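PDB 5HAB: ribonuclease J from Methanolobus psychrophilus R15, which probably degrades RNA as a metal-dependent exoribonuclease of the metallo-beta-lactamase, beta-CASP family. Local coordinates for residues E48-D60 with H109-A121. The protein carries 1 engineered substitution. Residues are numbered along the deposited sequence; the frame is centred on the assembly and turned at random.
Sequences EDIIIIDMGIRLD and HIGAIPKLAHRYA. With SO4 (sulfate ion), chain G; nucleotides of chain D.
Met55 CG lies anti to its carbonyl carbon (chi1 -59°), and a bend at chi3 (18°) turns CE in against Leu116. CE ends 3.3 Å from Leu116 CB, a tight approach, with Ala117 CB alongside. Met55 SD meets Ile113 CD1 at 3.8 Å, the side chains crossing at about a right angle.

The backbone of Met55 is held on both its polar atoms. Its N donates to His109 O (2.8 Å), and its O accepts from Ala112 N (2.9 Å). Next along the chain, Ile57 CG2 packs on Gly111 CA.

The Asp54 carboxylate stacks over one face of the His109 ring, planes 26° apart, with OD2 3.2 Å from CE1. Their polar ends bond elsewhere: Asp54 OD2 to Thr103, His109 NE2 to His432. At the other end Ile52 CD1 sits over the Tyr120 ring, 3.8 Å from its centroid, a CH-pi contact.

The contact joins the end of strand 49-53 to the segment after strand 96-102 in the metallo-beta-lactamase fold. His109 ends the family's HxHxDH motif, which in relatives binds zinc; the motif's second histidine is here the engineered alanine. Asp54 covers one ring face and probably helps fix how His109 is turned.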
loop_
_atom_site.group_PDB
_atom_site.type_symbol
_atom_site.label_atom_id
_atom_site.label_comp_id
_atom_site.label_asym_id
_atom_site.label_seq_id
_atom_site.Cartn_x
_atom_site.Cartn_y
_atom_site.Cartn_z
ATOM N N GLU B 48 -48.069 -1.747 -5.157
ATOM C CA GLU B 48 -48.241 -1.355 -3.757
ATOM C C GLU B 48 -47.936 -2.499 -2.793
ATOM O O GLU B 48 -48.198 -2.394 -1.596
ATOM C CB GLU B 48 -49.656 -0.829 -3.503
ATOM C CG GLU B 48 -50.037 0.367 -4.363
ATOM C CD GLU B 48 -51.279 1.083 -3.859
ATOM O OE1 GLU B 48 -51.369 2.316 -4.041
ATOM O OE2 GLU B 48 -52.170 0.411 -3.293
ATOM N N ASP B 49 -47.365 -3.582 -3.312
ATOM C CA ASP B 49 -46.909 -4.677 -2.459
ATOM C C ASP B 49 -45.386 -4.675 -2.378
ATOM O O ASP B 49 -44.719 -4.415 -3.368
ATOM C CB ASP B 49 -47.423 -6.013 -2.988
ATOM C CG ASP B 49 -48.919 -6.176 -2.798
ATOM O OD1 ASP B 49 -49.427 -5.790 -1.722
ATOM O OD2 ASP B 49 -49.587 -6.667 -3.733
ATOM N N ILE B 50 -44.833 -4.932 -1.195
ATOM C CA ILE B 50 -43.387 -4.840 -1.001
ATOM C C ILE B 50 -42.781 -6.166 -0.543
ATOM O O ILE B 50 -43.277 -6.795 0.386
ATOM C CB ILE B 50 -43.043 -3.724 0.003
ATOM C CG1 ILE B 50 -43.601 -2.384 -0.479
ATOM C CG2 ILE B 50 -41.535 -3.634 0.213
ATOM C CD1 ILE B 50 -43.380 -1.251 0.497
ATOM N N ILE B 51 -41.706 -6.580 -1.208
ATOM C CA ILE B 51 -40.886 -7.705 -0.771
ATOM C C ILE B 51 -39.570 -7.171 -0.209
ATOM O O ILE B 51 -38.782 -6.599 -0.942
ATOM C CB ILE B 51 -40.625 -8.685 -1.927
ATOM C CG1 ILE B 51 -41.938 -9.055 -2.616
ATOM C CG2 ILE B 51 -39.883 -9.927 -1.435
ATOM C CD1 ILE B 51 -42.833 -9.937 -1.781
ATOM N N ILE B 52 -39.336 -7.341 1.086
ATOM C CA ILE B 52 -38.046 -6.997 1.670
ATOM C C ILE B 52 -37.073 -8.139 1.400
ATOM O O ILE B 52 -37.435 -9.310 1.498
ATOM C CB ILE B 52 -38.165 -6.698 3.184
ATOM C CG1 ILE B 52 -38.987 -5.430 3.424
ATOM C CG2 ILE B 52 -36.795 -6.529 3.817
ATOM C CD1 ILE B 52 -39.213 -5.113 4.899
ATOM N N ILE B 53 -35.843 -7.793 1.030
ATOM C CA ILE B 53 -34.794 -8.783 0.819
ATOM C C ILE B 53 -33.621 -8.496 1.755
ATOM O O ILE B 53 -32.961 -7.443 1.659
ATOM C CB ILE B 53 -34.332 -8.824 -0.643
ATOM C CG1 ILE B 53 -35.533 -8.932 -1.586
ATOM C CG2 ILE B 53 -33.402 -10.001 -0.862
ATOM C CD1 ILE B 53 -35.144 -9.155 -3.044
ATOM N N ASP B 54 -33.429 -9.431 2.684
ATOM C CA ASP B 54 -32.323 -9.466 3.640
ATOM C C ASP B 54 -32.384 -8.331 4.657
ATOM O O ASP B 54 -32.879 -7.246 4.373
ATOM C CB ASP B 54 -30.979 -9.458 2.900
ATOM C CG ASP B 54 -30.746 -10.741 2.108
ATOM O OD1 ASP B 54 -31.080 -11.832 2.621
ATOM O OD2 ASP B 54 -30.237 -10.662 0.970
ATOM N N MET B 55 -31.874 -8.606 5.852
ATOM C CA MET B 55 -31.837 -7.643 6.939
ATOM C C MET B 55 -30.557 -7.902 7.735
ATOM O O MET B 55 -30.568 -8.625 8.736
ATOM C CB MET B 55 -33.073 -7.771 7.844
ATOM C CG MET B 55 -34.414 -7.563 7.134
ATOM S SD MET B 55 -35.845 -7.516 8.237
ATOM C CE MET B 55 -35.027 -7.207 9.778
ATOM N N GLY B 56 -29.453 -7.308 7.292
ATOM C CA GLY B 56 -28.151 -7.614 7.862
ATOM C C GLY B 56 -27.663 -6.677 8.945
ATOM O O GLY B 56 -28.279 -5.648 9.216
ATOM N N ILE B 57 -26.562 -7.050 9.588
ATOM C CA ILE B 57 -25.938 -6.196 10.590
ATOM C C ILE B 57 -24.507 -5.853 10.158
ATOM O O ILE B 57 -23.872 -6.626 9.438
ATOM C CB ILE B 57 -25.978 -6.869 11.986
ATOM C CG1 ILE B 57 -25.553 -5.887 13.079
ATOM C CG2 ILE B 57 -25.123 -8.125 12.010
ATOM C CD1 ILE B 57 -25.708 -6.424 14.477
ATOM N N ARG B 58 -24.016 -4.687 10.576
ATOM C CA ARG B 58 -22.626 -4.292 10.347
ATOM C C ARG B 58 -21.857 -4.323 11.671
ATOM O O ARG B 58 -22.096 -3.501 12.554
ATOM C CB ARG B 58 -22.551 -2.898 9.717
ATOM C CG ARG B 58 -21.135 -2.404 9.485
ATOM C CD ARG B 58 -21.097 -0.956 9.003
ATOM N NE ARG B 58 -19.721 -0.502 8.806
ATOM C CZ ARG B 58 -19.373 0.719 8.410
ATOM N NH1 ARG B 58 -20.301 1.633 8.155
ATOM N NH2 ARG B 58 -18.091 1.022 8.263
ATOM N N LEU B 59 -20.907 -5.243 11.789
ATOM C CA LEU B 59 -20.280 -5.528 13.079
ATOM C C LEU B 59 -19.311 -4.460 13.585
ATOM O O LEU B 59 -19.275 -4.190 14.785
ATOM C CB LEU B 59 -19.547 -6.869 13.011
ATOM C CG LEU B 59 -20.411 -8.122 13.164
ATOM C CD1 LEU B 59 -21.453 -7.926 14.263
ATOM C CD2 LEU B 59 -21.068 -8.496 11.840
ATOM N N ASP B 60 -18.528 -3.856 12.692
ATOM C CA ASP B 60 -17.522 -2.881 13.127
ATOM C C ASP B 60 -18.145 -1.656 13.794
ATOM O O ASP B 60 -17.516 -1.028 14.646
ATOM C CB ASP B 60 -16.619 -2.450 11.966
ATOM C CG ASP B 60 -17.334 -2.436 10.639
ATOM O OD1 ASP B 60 -17.353 -3.492 9.971
ATOM O OD2 ASP B 60 -17.859 -1.368 10.262
ATOM N N HIS B 109 -26.880 -10.860 6.353
ATOM C CA HIS B 109 -28.210 -11.013 5.772
ATOM C C HIS B 109 -29.328 -11.240 6.798
ATOM O O HIS B 109 -30.474 -10.881 6.544
ATOM C CB HIS B 109 -28.220 -12.158 4.761
ATOM C CG HIS B 109 -27.711 -11.768 3.413
ATOM N ND1 HIS B 109 -27.896 -12.547 2.291
ATOM C CD2 HIS B 109 -27.015 -10.680 3.007
ATOM C CE1 HIS B 109 -27.336 -11.953 1.250
ATOM N NE2 HIS B 109 -26.795 -10.820 1.659
ATOM N N ILE B 110 -29.017 -11.820 7.954
ATOM C CA ILE B 110 -30.064 -12.059 8.947
ATOM C C ILE B 110 -29.731 -11.469 10.308
ATOM O O ILE B 110 -30.510 -11.612 11.245
ATOM C CB ILE B 110 -30.375 -13.564 9.100
ATOM C CG1 ILE B 110 -29.217 -14.295 9.784
ATOM C CG2 ILE B 110 -30.731 -14.182 7.757
ATOM C CD1 ILE B 110 -29.584 -15.680 10.278
ATOM N N GLY B 111 -28.592 -10.797 10.418
ATOM C CA GLY B 111 -28.157 -10.255 11.696
ATOM C C GLY B 111 -29.091 -9.245 12.344
ATOM O O GLY B 111 -29.082 -9.084 13.564
ATOM N N ALA B 112 -29.903 -8.565 11.537
ATOM C CA ALA B 112 -30.834 -7.565 12.056
ATOM C C ALA B 112 -32.283 -8.063 12.054
ATOM O O ALA B 112 -33.187 -7.318 12.428
ATOM C CB ALA B 112 -30.727 -6.271 11.263
ATOM N N ILE B 113 -32.502 -9.298 11.601
ATOM C CA ILE B 113 -33.837 -9.906 11.632
ATOM C C ILE B 113 -34.522 -9.747 13.004
ATOM O O ILE B 113 -35.636 -9.220 13.062
ATOM C CB ILE B 113 -33.790 -11.396 11.211
ATOM C CG1 ILE B 113 -33.602 -11.529 9.698
ATOM C CG2 ILE B 113 -35.055 -12.116 11.648
ATOM C CD1 ILE B 113 -34.799 -11.086 8.894
ATOM N N PRO B 114 -33.852 -10.149 14.108
ATOM C CA PRO B 114 -34.522 -10.053 15.412
ATOM C C PRO B 114 -34.811 -8.632 15.877
ATOM O O PRO B 114 -35.471 -8.454 16.899
ATOM C CB PRO B 114 -33.523 -10.715 16.373
ATOM C CG PRO B 114 -32.604 -11.488 15.518
ATOM C CD PRO B 114 -32.500 -10.717 14.257
ATOM N N LYS B 115 -34.318 -7.635 15.156
ATOM C CA LYS B 115 -34.473 -6.261 15.606
ATOM C C LYS B 115 -35.503 -5.477 14.790
ATOM O O LYS B 115 -36.111 -4.533 15.296
ATOM C CB LYS B 115 -33.119 -5.548 15.568
ATOM C CG LYS B 115 -32.303 -5.727 16.841
ATOM C CD LYS B 115 -33.187 -5.657 18.075
ATOM C CE LYS B 115 -32.456 -6.139 19.315
ATOM N NZ LYS B 115 -31.386 -5.194 19.728
ATOM N N LEU B 116 -35.709 -5.868 13.535
ATOM C CA LEU B 116 -36.585 -5.106 12.651
ATOM C C LEU B 116 -37.730 -5.940 12.063
ATOM O O LEU B 116 -38.757 -5.384 11.672
ATOM C CB LEU B 116 -35.777 -4.479 11.510
ATOM C CG LEU B 116 -34.612 -3.548 11.842
ATOM C CD1 LEU B 116 -33.830 -3.226 10.580
ATOM C CD2 LEU B 116 -35.104 -2.277 12.502
ATOM N N ALA B 117 -37.552 -7.257 11.969
ATOM C CA ALA B 117 -38.540 -8.082 11.273
ATOM C C ALA B 117 -39.904 -8.102 11.977
ATOM O O ALA B 117 -40.945 -8.197 11.321
ATOM C CB ALA B 117 -38.027 -9.495 11.109
ATOM N N HIS B 118 -39.901 -7.983 13.302
ATOM C CA HIS B 118 -41.127 -8.139 14.084
ATOM C C HIS B 118 -42.095 -6.969 13.910
ATOM O O HIS B 118 -43.228 -7.027 14.381
ATOM C CB HIS B 118 -40.802 -8.324 15.571
ATOM C CG HIS B 118 -40.129 -7.145 16.200
ATOM N ND1 HIS B 118 -40.803 -5.989 16.525
ATOM C CD2 HIS B 118 -38.844 -6.952 16.582
ATOM C CE1 HIS B 118 -39.960 -5.127 17.066
ATOM N NE2 HIS B 118 -38.765 -5.688 17.114
ATOM N N ARG B 119 -41.639 -5.901 13.261
ATOM C CA ARG B 119 -42.489 -4.738 13.020
ATOM C C ARG B 119 -43.291 -4.849 11.729
ATOM O O ARG B 119 -44.172 -4.031 11.469
ATOM C CB ARG B 119 -41.650 -3.463 12.998
ATOM C CG ARG B 119 -41.238 -3.011 14.378
ATOM C CD ARG B 119 -40.604 -1.639 14.358
ATOM N NE ARG B 119 -40.018 -1.343 15.658
ATOM C CZ ARG B 119 -38.739 -1.534 15.952
ATOM N NH1 ARG B 119 -37.920 -2.034 15.035
ATOM N NH2 ARG B 119 -38.281 -1.241 17.162
ATOM N N TYR B 120 -42.985 -5.855 10.918
ATOM C CA TYR B 120 -43.692 -6.044 9.657
ATOM C C TYR B 120 -44.658 -7.218 9.757
ATOM O O TYR B 120 -44.333 -8.255 10.336
ATOM C CB TYR B 120 -42.705 -6.254 8.504
ATOM C CG TYR B 120 -41.789 -5.075 8.284
ATOM C CD1 TYR B 120 -42.176 -4.009 7.479
ATOM C CD2 TYR B 120 -40.548 -5.013 8.902
ATOM C CE1 TYR B 120 -41.342 -2.922 7.284
ATOM C CE2 TYR B 120 -39.710 -3.931 8.716
ATOM C CZ TYR B 120 -40.110 -2.891 7.908
ATOM O OH TYR B 120 -39.268 -1.818 7.727
ATOM N N ALA B 121 -45.850 -7.036 9.197
ATOM C CA ALA B 121 -46.859 -8.086 9.163
ATOM C C ALA B 121 -46.635 -8.978 7.947
ATOM O O ALA B 121 -47.420 -8.975 6.997
ATOM C CB ALA B 121 -48.255 -7.485 9.144
HETATM S S SO4 G . -17.027 4.298 7.597
HETATM O O1 SO4 G . -17.115 4.241 9.053
HETATM O O2 SO4 G . -18.293 3.850 7.020
HETATM O O3 SO4 G . -15.929 3.435 7.151
HETATM O O4 SO4 G . -16.779 5.678 7.188
ATOM P P A D 2 -19.378 -11.577 4.809
ATOM O OP1 A D 2 -19.760 -11.896 3.408
ATOM O OP2 A D 2 -20.362 -10.940 5.720
ATOM O "O5'" A D 2 -18.854 -12.927 5.477
ATOM C "C5'" A D 2 -19.387 -13.382 6.713
ATOM C "C4'" A D 2 -18.313 -13.573 7.756
ATOM O "O4'" A D 2 -17.284 -12.563 7.597
ATOM C "C3'" A D 2 -18.769 -13.429 9.201
ATOM O "O3'" A D 2 -19.351 -14.617 9.713
ATOM C "C2'" A D 2 -17.495 -13.009 9.926
ATOM O "O2'" A D 2 -16.687 -14.137 10.227
ATOM C "C1'" A D 2 -16.790 -12.170 8.859
ATOM N N9 A D 2 -17.016 -10.720 9.021
ATOM C C8 A D 2 -17.624 -9.872 8.127
ATOM N N7 A D 2 -17.666 -8.623 8.520
ATOM C C5 A D 2 -17.028 -8.644 9.752
ATOM C C6 A D 2 -16.749 -7.628 10.683
ATOM N N6 A D 2 -17.091 -6.348 10.506
ATOM N N1 A D 2 -16.099 -7.982 11.815
ATOM C C2 A D 2 -15.759 -9.269 11.988
ATOM N N3 A D 2 -15.966 -10.312 11.186
ATOM C C4 A D 2 -16.609 -9.927 10.069
#